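Local coordinates for PA3566 protein (Pseudomonas aeruginosa, PDB 1X7V) that is of unknown function but belongs to the antibiotic biosynthesis monooxygenase family, which may point to an oxidoreductase activity, at residues Arg28-Pro33 with Phe55-Gln60; Glu21-Glu26 with Leu77-Gly82. All coordinates share one frame; numbering follows the deposited sequence.

Interaction 1 of 2, residues Arg28-Pro33 with Phe55-Gln60; sequences RALVAP and FYMIEQ
Met-57, deposited as selenomethionine, crosses from strand 54-61 to Leu-30 and Val-31 of helix 20-36 with the outer half of its side chain. Its CB points toward the helix but stays about 7.1 Å from the nearest methyl, CD1 of Leu-30, so the contact is made further out. CG of Met-57 meets its own strand instead, lying 3.7 Å from CG of Glu-59, the next residue on the same face. Two successive turns of the same sense (chi2 75°, chi3 78°) curl the chain beyond CG, carrying SE and then CE on toward the helix. SE of Met-57 comes 4.3 Å from CG2 of Val-31. This is the packing of a helix on an antiparallel sheet, as expected for the alpha-beta plait, in which helix 20-36 connects strand 7-15 to strand 40-47. The terminal CE of Met-57 reaches the leucine: it lies 4.2 Å from CD1 of Leu-30 and 4.4 Å from CB of the same residue, on the sheet-facing side of the helix. The two segments bury 105 Å² between them, through apolar side-chain contacts alone and with no hydrogen bond. Tyr-43 of strand 40-47 touches both Met-57 and Leu-30, while Leu-27 also packs on Met-57.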
ATOM      1  N   ARG A  28      -3.338  -7.661   2.710  1.00 71.83           N
ATOM      2  CA  ARG A  28      -4.665  -7.496   3.355  1.00 72.48           C
ATOM      3  C   ARG A  28      -4.491  -7.058   4.849  1.00 72.02           C
ATOM      4  O   ARG A  28      -5.281  -6.262   5.410  1.00 73.20           O
ATOM      5  CB  ARG A  28      -5.465  -8.779   3.268  1.00 72.79           C
ATOM      6  CG  ARG A  28      -6.149  -9.058   1.910  1.00 74.98           C
ATOM      7  CD  ARG A  28      -6.835 -10.426   2.000  1.00 76.38           C
ATOM      8  NE  ARG A  28      -7.630 -10.774   0.822  1.00 77.55           N
ATOM      9  CZ  ARG A  28      -8.872 -10.366   0.569  1.00 79.31           C
ATOM     10  NH1 ARG A  28      -9.536  -9.577   1.401  1.00 81.04           N
ATOM     11  NH2 ARG A  28      -9.479 -10.777  -0.535  1.00 78.87           N
ATOM     12  N   ALA A  29      -3.412  -7.517   5.447  1.00 70.82           N
ATOM     13  CA  ALA A  29      -3.125  -7.270   6.862  1.00 71.40           C
ATOM     14  C   ALA A  29      -2.899  -5.806   7.096  1.00 71.08           C
ATOM     15  O   ALA A  29      -3.080  -5.312   8.250  1.00 70.38           O
ATOM     16  CB  ALA A  29      -1.905  -8.026   7.307  1.00 71.60           C
ATOM     17  N   LEU A  30      -2.461  -5.117   6.047  1.00 71.13           N
ATOM     18  CA  LEU A  30      -2.181  -3.663   6.175  1.00 71.33           C
ATOM     19  C   LEU A  30      -3.423  -2.778   6.309  1.00 71.41           C
ATOM     20  O   LEU A  30      -3.349  -1.638   6.818  1.00 70.72           O
ATOM     21  CB  LEU A  30      -1.346  -3.208   4.992  1.00 71.66           C
ATOM     22  CG  LEU A  30       0.090  -3.741   5.006  1.00 71.81           C
ATOM     23  CD1 LEU A  30       0.794  -3.469   3.674  1.00 75.35           C
ATOM     24  CD2 LEU A  30       0.841  -3.084   6.085  1.00 75.05           C
ATOM     25  N   VAL A  31      -4.553  -3.248   5.777  1.00 70.56           N
ATOM     26  CA  VAL A  31      -5.635  -2.348   5.477  1.00 70.43           C
ATOM     27  C   VAL A  31      -6.367  -1.775   6.715  1.00 70.10           C
ATOM     28  O   VAL A  31      -6.499  -0.546   6.840  1.00 70.32           O
ATOM     29  CB  VAL A  31      -6.596  -3.003   4.419  1.00 70.03           C
ATOM     30  CG1 VAL A  31      -7.790  -2.084   4.125  1.00 72.47           C
ATOM     31  CG2 VAL A  31      -5.827  -3.320   3.138  1.00 69.87           C
ATOM     32  N   ALA A  32      -6.860  -2.638   7.606  1.00 70.09           N
ATOM     33  CA  ALA A  32      -7.627  -2.144   8.739  1.00 70.38           C
ATOM     34  C   ALA A  32      -6.762  -1.227   9.613  1.00 69.09           C
ATOM     35  O   ALA A  32      -7.214  -0.122   9.967  1.00 69.88           O
ATOM     36  CB  ALA A  32      -8.191  -3.279   9.553  1.00 71.91           C
ATOM     37  N   PRO A  33      -5.542  -1.653   9.975  1.00 69.47           N
ATOM     38  CA  PRO A  33      -4.787  -0.755  10.852  1.00 69.27           C
ATOM     39  C   PRO A  33      -4.410   0.548  10.155  1.00 69.29           C
ATOM     40  O   PRO A  33      -4.332   1.621  10.819  1.00 70.93           O
ATOM     41  CB  PRO A  33      -3.567  -1.577  11.261  1.00 69.55           C
ATOM     42  CG  PRO A  33      -3.485  -2.669  10.286  1.00 72.16           C
ATOM     43  CD  PRO A  33      -4.828  -2.923   9.752  1.00 70.04           C
ATOM     44  N   PHE A  55      -1.180  -6.022  -7.694  1.00 69.20           N
ATOM     45  CA  PHE A  55      -2.025  -5.408  -6.670  1.00 68.30           C
ATOM     46  C   PHE A  55      -1.755  -3.927  -6.647  1.00 69.67           C
ATOM     47  O   PHE A  55      -0.664  -3.489  -7.028  1.00 72.32           O
ATOM     48  CB  PHE A  55      -1.715  -5.950  -5.283  1.00 68.63           C
ATOM     49  CG  PHE A  55      -1.864  -7.442  -5.170  1.00 66.44           C
ATOM     50  CD1 PHE A  55      -0.836  -8.295  -5.521  1.00 67.61           C
ATOM     51  CD2 PHE A  55      -3.065  -7.983  -4.820  1.00 68.62           C
ATOM     52  CE1 PHE A  55      -1.038  -9.677  -5.463  1.00 69.98           C
ATOM     53  CE2 PHE A  55      -3.235  -9.276  -4.757  1.00 66.10           C
ATOM     54  CZ  PHE A  55      -2.198 -10.134  -5.088  1.00 68.22           C
ATOM     55  N   TYR A  56      -2.753  -3.185  -6.182  1.00 69.09           N
ATOM     56  CA  TYR A  56      -2.690  -1.712  -6.159  1.00 69.75           C
ATOM     57  C   TYR A  56      -3.212  -1.252  -4.848  1.00 70.21           C
ATOM     58  O   TYR A  56      -4.345  -1.612  -4.491  1.00 70.18           O
ATOM     59  CB  TYR A  56      -3.572  -1.102  -7.264  1.00 70.58           C
ATOM     60  CG  TYR A  56      -3.288  -1.611  -8.639  1.00 71.26           C
ATOM     61  CD1 TYR A  56      -3.896  -2.784  -9.119  1.00 71.92           C
ATOM     62  CD2 TYR A  56      -2.394  -0.965  -9.476  1.00 72.00           C
ATOM     63  CE1 TYR A  56      -3.654  -3.277 -10.419  1.00 72.83           C
ATOM     64  CE2 TYR A  56      -2.144  -1.450 -10.773  1.00 73.40           C
ATOM     65  CZ  TYR A  56      -2.765  -2.622 -11.226  1.00 74.49           C
ATOM     66  OH  TYR A  56      -2.525  -3.120 -12.501  1.00 75.97           O
HETATM   67  N   MSE A  57      -2.416  -0.457  -4.112  1.00 70.72           N
HETATM   68  CA  MSE A  57      -2.953   0.209  -2.924  1.00 71.30           C
HETATM   69  C   MSE A  57      -3.193   1.662  -3.330  1.00 71.24           C
HETATM   70  O   MSE A  57      -2.268   2.313  -3.806  1.00 72.50           O
HETATM   71  CB  MSE A  57      -1.969   0.140  -1.738  1.00 71.73           C
HETATM   72  CG  MSE A  57      -2.568   0.395  -0.402  1.00 73.59           C
HETATM   73 SE   MSE A  57      -3.611  -1.205   0.137  1.00 81.35          SE
HETATM   74  CE  MSE A  57      -2.034  -2.437   0.742  1.00 80.92           C
ATOM     75  N   ILE A  58      -4.415   2.139  -3.163  1.00 70.04           N
ATOM     76  CA  ILE A  58      -4.766   3.545  -3.401  1.00 70.38           C
ATOM     77  C   ILE A  58      -4.929   4.148  -2.026  1.00 69.47           C
ATOM     78  O   ILE A  58      -5.769   3.729  -1.220  1.00 70.25           O
ATOM     79  CB  ILE A  58      -6.034   3.753  -4.269  1.00 70.24           C
ATOM     80  CG1 ILE A  58      -5.909   3.019  -5.646  1.00 69.61           C
ATOM     81  CG2 ILE A  58      -6.305   5.271  -4.467  1.00 71.11           C
ATOM     82  CD1 ILE A  58      -7.150   3.072  -6.457  1.00 72.66           C
ATOM     83  N   GLU A  59      -4.128   5.172  -1.760  1.00 70.68           N
ATOM     84  CA  GLU A  59      -4.029   5.777  -0.439  1.00 69.73           C
ATOM     85  C   GLU A  59      -4.181   7.308  -0.572  1.00 70.14           C
ATOM     86  O   GLU A  59      -3.719   7.872  -1.560  1.00 69.62           O
ATOM     87  CB  GLU A  59      -2.666   5.482   0.185  1.00 69.82           C
ATOM     88  CG  GLU A  59      -2.223   4.029   0.186  1.00 71.01           C
ATOM     89  CD  GLU A  59      -0.843   3.828   0.727  1.00 73.77           C
ATOM     90  OE1 GLU A  59      -0.331   4.725   1.450  1.00 74.98           O
ATOM     91  OE2 GLU A  59      -0.253   2.740   0.455  1.00 80.84           O
ATOM     92  N   GLN A  60      -4.802   7.941   0.413  1.00 68.20           N
ATOM     93  CA  GLN A  60      -4.800   9.403   0.535  1.00 69.11           C
ATOM     94  C   GLN A  60      -4.368   9.744   1.963  1.00 69.49           C
ATOM     95  O   GLN A  60      -4.848   9.165   2.962  1.00 69.33           O
ATOM     96  CB  GLN A  60      -6.170   9.998   0.231  1.00 69.73           C
ATOM     97  CG  GLN A  60      -6.647   9.868  -1.202  1.00 69.99           C
ATOM     98  CD  GLN A  60      -7.936  10.589  -1.398  1.00 70.92           C
ATOM     99  OE1 GLN A  60      -7.983  11.820  -1.279  1.00 71.22           O
ATOM    100  NE2 GLN A  60      -9.024   9.839  -1.612  1.00 70.41           N
TER

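Interaction 2 of 2, residues Glu21-Glu26 with Leu77-Gly82; sequences EALERE and LRFSRG
Glu-26 and Phe-79 touch across the two helices and share a polar partner: ND2 of Asn-83, just beyond the second segment, donates hydrogen bonds to both OE1 of Glu-26 and O of Phe-79. One amide group thus ties a side chain of helix 20-36 to the backbone near the C-terminal end of helix 74-80, a helix-helix junction within the alpha-beta plait. The Glu-26 chain is bent at chi2 (-58°), which turns its carboxylate away from an extended course, while its CB faces the other helix. Directly between the segments the contact is made by the ring of Phe-79. CG of that residue stands anti to the backbone N (chi1 174°), and this brings the end of the ring closer to helix 20-36 than the direction of its CB would suggest. CE1 lies 4.1 Å from CB of Glu-26, and CD1 lies 4.0 Å from the backbone O of Glu-26. That oxygen is at the ring edge, near the ring plane; helix 20-36 is kinked at Leu-30, whose N makes no hydrogen bond back to it. The backbones approach to 6.6 Å between CA of Glu-26 and CA of Phe-79, and 134 Å² is buried in all. Leu-27 and Leu-30, further along helix 20-36, also pack against the ring. One turn before Glu-26, the methyl CD1 of Leu-23 meets the same edge, 4.2 Å from CE1 of Phe-79.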
ATOM      1  N   GLU A  21      -0.896 -15.424  -3.894  1.00 69.92           N
ATOM      2  CA  GLU A  21      -1.732 -15.647  -2.742  1.00 71.39           C
ATOM      3  C   GLU A  21      -1.058 -15.239  -1.447  1.00 69.74           C
ATOM      4  O   GLU A  21      -1.720 -14.696  -0.548  1.00 70.31           O
ATOM      5  CB  GLU A  21      -2.146 -17.105  -2.672  1.00 72.91           C
ATOM      6  CG  GLU A  21      -3.005 -17.534  -3.880  1.00 79.21           C
ATOM      7  CD  GLU A  21      -4.510 -17.170  -3.798  1.00 87.92           C
ATOM      8  OE1 GLU A  21      -4.882 -16.023  -3.395  1.00 94.52           O
ATOM      9  OE2 GLU A  21      -5.341 -18.032  -4.200  1.00 92.62           O
ATOM     10  N   ALA A  22       0.238 -15.513  -1.345  1.00 69.19           N
ATOM     11  CA  ALA A  22       1.005 -15.164  -0.159  1.00 70.82           C
ATOM     12  C   ALA A  22       1.081 -13.640  -0.039  1.00 70.81           C
ATOM     13  O   ALA A  22       0.896 -13.042   1.052  1.00 72.67           O
ATOM     14  CB  ALA A  22       2.415 -15.762  -0.215  1.00 70.70           C
ATOM     15  N   LEU A  23       1.354 -12.979  -1.142  1.00 70.85           N
ATOM     16  CA  LEU A  23       1.416 -11.514  -1.110  1.00 70.78           C
ATOM     17  C   LEU A  23       0.055 -10.825  -0.751  1.00 70.39           C
ATOM     18  O   LEU A  23       0.011  -9.851   0.031  1.00 72.32           O
ATOM     19  CB  LEU A  23       2.008 -11.003  -2.446  1.00 71.70           C
ATOM     20  CG  LEU A  23       2.084  -9.455  -2.554  1.00 72.64           C
ATOM     21  CD1 LEU A  23       2.959  -8.964  -1.404  1.00 74.69           C
ATOM     22  CD2 LEU A  23       2.557  -8.936  -3.927  1.00 72.51           C
ATOM     23  N   GLU A  24      -1.045 -11.305  -1.311  1.00 68.85           N
ATOM     24  CA  GLU A  24      -2.383 -10.830  -0.981  1.00 71.25           C
ATOM     25  C   GLU A  24      -2.658 -10.960   0.515  1.00 70.78           C
ATOM     26  O   GLU A  24      -3.209 -10.036   1.093  1.00 71.60           O
ATOM     27  CB  GLU A  24      -3.438 -11.625  -1.745  1.00 70.49           C
ATOM     28  CG  GLU A  24      -4.901 -11.239  -1.391  1.00 72.75           C
ATOM     29  CD  GLU A  24      -5.933 -12.017  -2.224  1.00 75.83           C
ATOM     30  OE1 GLU A  24      -5.633 -12.360  -3.406  1.00 82.81           O
ATOM     31  OE2 GLU A  24      -7.048 -12.254  -1.704  1.00 79.36           O
ATOM     32  N   ARG A  25      -2.293 -12.107   1.111  1.00 70.41           N
ATOM     33  CA  ARG A  25      -2.451 -12.354   2.551  1.00 71.36           C
ATOM     34  C   ARG A  25      -1.738 -11.253   3.316  1.00 70.55           C
ATOM     35  O   ARG A  25      -2.294 -10.662   4.216  1.00 71.55           O
ATOM     36  CB  ARG A  25      -1.886 -13.722   2.929  1.00 72.12           C
ATOM     37  CG  ARG A  25      -2.002 -14.001   4.361  1.00 74.53           C
ATOM     38  CD  ARG A  25      -1.741 -15.438   4.670  1.00 77.38           C
ATOM     39  NE  ARG A  25      -0.468 -15.832   4.157  1.00 81.72           N
ATOM     40  CZ  ARG A  25      -0.256 -16.831   3.295  1.00 82.56           C
ATOM     41  NH1 ARG A  25      -1.230 -17.652   2.858  1.00 86.43           N
ATOM     42  NH2 ARG A  25       0.970 -17.033   2.912  1.00 81.03           N
ATOM     43  N   GLU A  26      -0.516 -10.956   2.914  1.00 71.92           N
ATOM     44  CA  GLU A  26       0.304  -9.977   3.589  1.00 72.80           C
ATOM     45  C   GLU A  26      -0.220  -8.556   3.414  1.00 73.10           C
ATOM     46  O   GLU A  26      -0.244  -7.784   4.392  1.00 73.69           O
ATOM     47  CB  GLU A  26       1.756 -10.109   3.118  1.00 74.15           C
ATOM     48  CG  GLU A  26       2.402 -11.434   3.543  1.00 78.00           C
ATOM     49  CD  GLU A  26       2.401 -11.684   5.077  1.00 84.71           C
ATOM     50  OE1 GLU A  26       3.116 -10.927   5.779  1.00 88.56           O
ATOM     51  OE2 GLU A  26       1.717 -12.648   5.591  1.00 89.04           O
ATOM     52  N   LEU A  77       5.855  -1.870   9.316  1.00 79.37           N
ATOM     53  CA  LEU A  77       7.172  -2.516   9.413  1.00 80.23           C
ATOM     54  C   LEU A  77       7.079  -4.039   9.405  1.00 80.77           C
ATOM     55  O   LEU A  77       7.972  -4.689   8.880  1.00 80.18           O
ATOM     56  CB  LEU A  77       7.943  -2.014  10.609  1.00 80.09           C
ATOM     57  CG  LEU A  77       8.361  -0.549  10.505  1.00 80.62           C
ATOM     58  CD1 LEU A  77       9.005  -0.114  11.804  1.00 80.85           C
ATOM     59  CD2 LEU A  77       9.289  -0.239   9.316  1.00 81.13           C
ATOM     60  N   ARG A  78       5.993  -4.608   9.930  1.00 81.36           N
ATOM     61  CA  ARG A  78       5.765  -6.056   9.803  1.00 83.05           C
ATOM     62  C   ARG A  78       5.637  -6.547   8.349  1.00 82.29           C
ATOM     63  O   ARG A  78       6.049  -7.684   8.022  1.00 81.41           O
ATOM     64  CB  ARG A  78       4.550  -6.515  10.604  1.00 83.34           C
ATOM     65  CG  ARG A  78       4.830  -6.670  12.091  1.00 85.59           C
ATOM     66  CD  ARG A  78       3.694  -7.413  12.782  1.00 88.62           C
ATOM     67  NE  ARG A  78       2.435  -6.668  12.647  1.00 91.75           N
ATOM     68  CZ  ARG A  78       1.811  -6.012  13.629  1.00 94.76           C
ATOM     69  NH1 ARG A  78       2.270  -6.019  14.890  1.00 97.39           N
ATOM     70  NH2 ARG A  78       0.695  -5.358  13.357  1.00 95.48           N
ATOM     71  N   PHE A  79       5.094  -5.697   7.483  1.00 81.84           N
ATOM     72  CA  PHE A  79       5.005  -6.032   6.078  1.00 82.58           C
ATOM     73  C   PHE A  79       6.429  -6.110   5.478  1.00 83.07           C
ATOM     74  O   PHE A  79       6.772  -7.059   4.726  1.00 82.35           O
ATOM     75  CB  PHE A  79       4.143  -5.040   5.318  1.00 82.55           C
ATOM     76  CG  PHE A  79       4.161  -5.286   3.872  1.00 82.62           C
ATOM     77  CD1 PHE A  79       3.355  -6.270   3.334  1.00 81.84           C
ATOM     78  CD2 PHE A  79       5.081  -4.639   3.053  1.00 84.18           C
ATOM     79  CE1 PHE A  79       3.396  -6.566   1.984  1.00 82.06           C
ATOM     80  CE2 PHE A  79       5.140  -4.933   1.706  1.00 82.87           C
ATOM     81  CZ  PHE A  79       4.278  -5.905   1.163  1.00 83.37           C
ATOM     82  N   SER A  80       7.263  -5.151   5.887  1.00 82.90           N
ATOM     83  CA  SER A  80       8.659  -5.084   5.474  1.00 83.71           C
ATOM     84  C   SER A  80       9.474  -6.280   5.934  1.00 83.69           C
ATOM     85  O   SER A  80      10.445  -6.648   5.261  1.00 85.59           O
ATOM     86  CB  SER A  80       9.319  -3.809   6.034  1.00 84.01           C
ATOM     87  OG  SER A  80       8.462  -2.691   5.888  1.00 86.64           O
ATOM     88  N   ARG A  81       9.096  -6.879   7.057  1.00 83.20           N
ATOM     89  CA  ARG A  81       9.901  -7.915   7.708  1.00 83.71           C
ATOM     90  C   ARG A  81       9.660  -9.315   7.173  1.00 83.03           C
ATOM     91  O   ARG A  81       8.833 -10.077   7.678  1.00 83.02           O
ATOM     92  CB  ARG A  81       9.694  -7.915   9.226  1.00 83.74           C
ATOM     93  CG  ARG A  81      10.363  -6.783   9.844  1.00 85.58           C
ATOM     94  CD  ARG A  81       9.931  -6.582  11.271  1.00 88.31           C
ATOM     95  NE  ARG A  81      10.140  -7.786  12.068  1.00 90.96           N
ATOM     96  CZ  ARG A  81       9.677  -7.930  13.308  1.00 93.66           C
ATOM     97  NH1 ARG A  81       8.974  -6.950  13.883  1.00 94.67           N
ATOM     98  NH2 ARG A  81       9.898  -9.064  13.967  1.00 93.74           N
ATOM     99  N   GLY A  82      10.435  -9.654   6.161  1.00 81.74           N
ATOM    100  CA  GLY A  82      10.524 -11.014   5.712  1.00 81.44           C
ATOM    101  C   GLY A  82       9.874 -11.227   4.366  1.00 80.91           C
ATOM    102  O   GLY A  82      10.001 -12.303   3.811  1.00 81.40           O
TER

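How the interactions relate
From the N terminus, helix 20-36 follows strand 7-15 and supplies the first segment of both contacts, 21-26 before 28-33. The chain then runs through strand 40-47 into strand 54-61, where interaction 1 closes the shorter loop, with 21 residues between its segments. It continues through helix 64-71 to helix 74-80, where interaction 2 closes the longer one, 50 residues. The shorter loop lies wholly within the longer, so they nest and do not cross. Helix 20-36 is thereby joined to both the sheet and helix 74-80. The contacts also touch directly: Phe-55 CD1 packs 3.8 Å from Leu-23 CD2, and Leu-30 CD1 packs 3.8 Å from Phe-79 CD1.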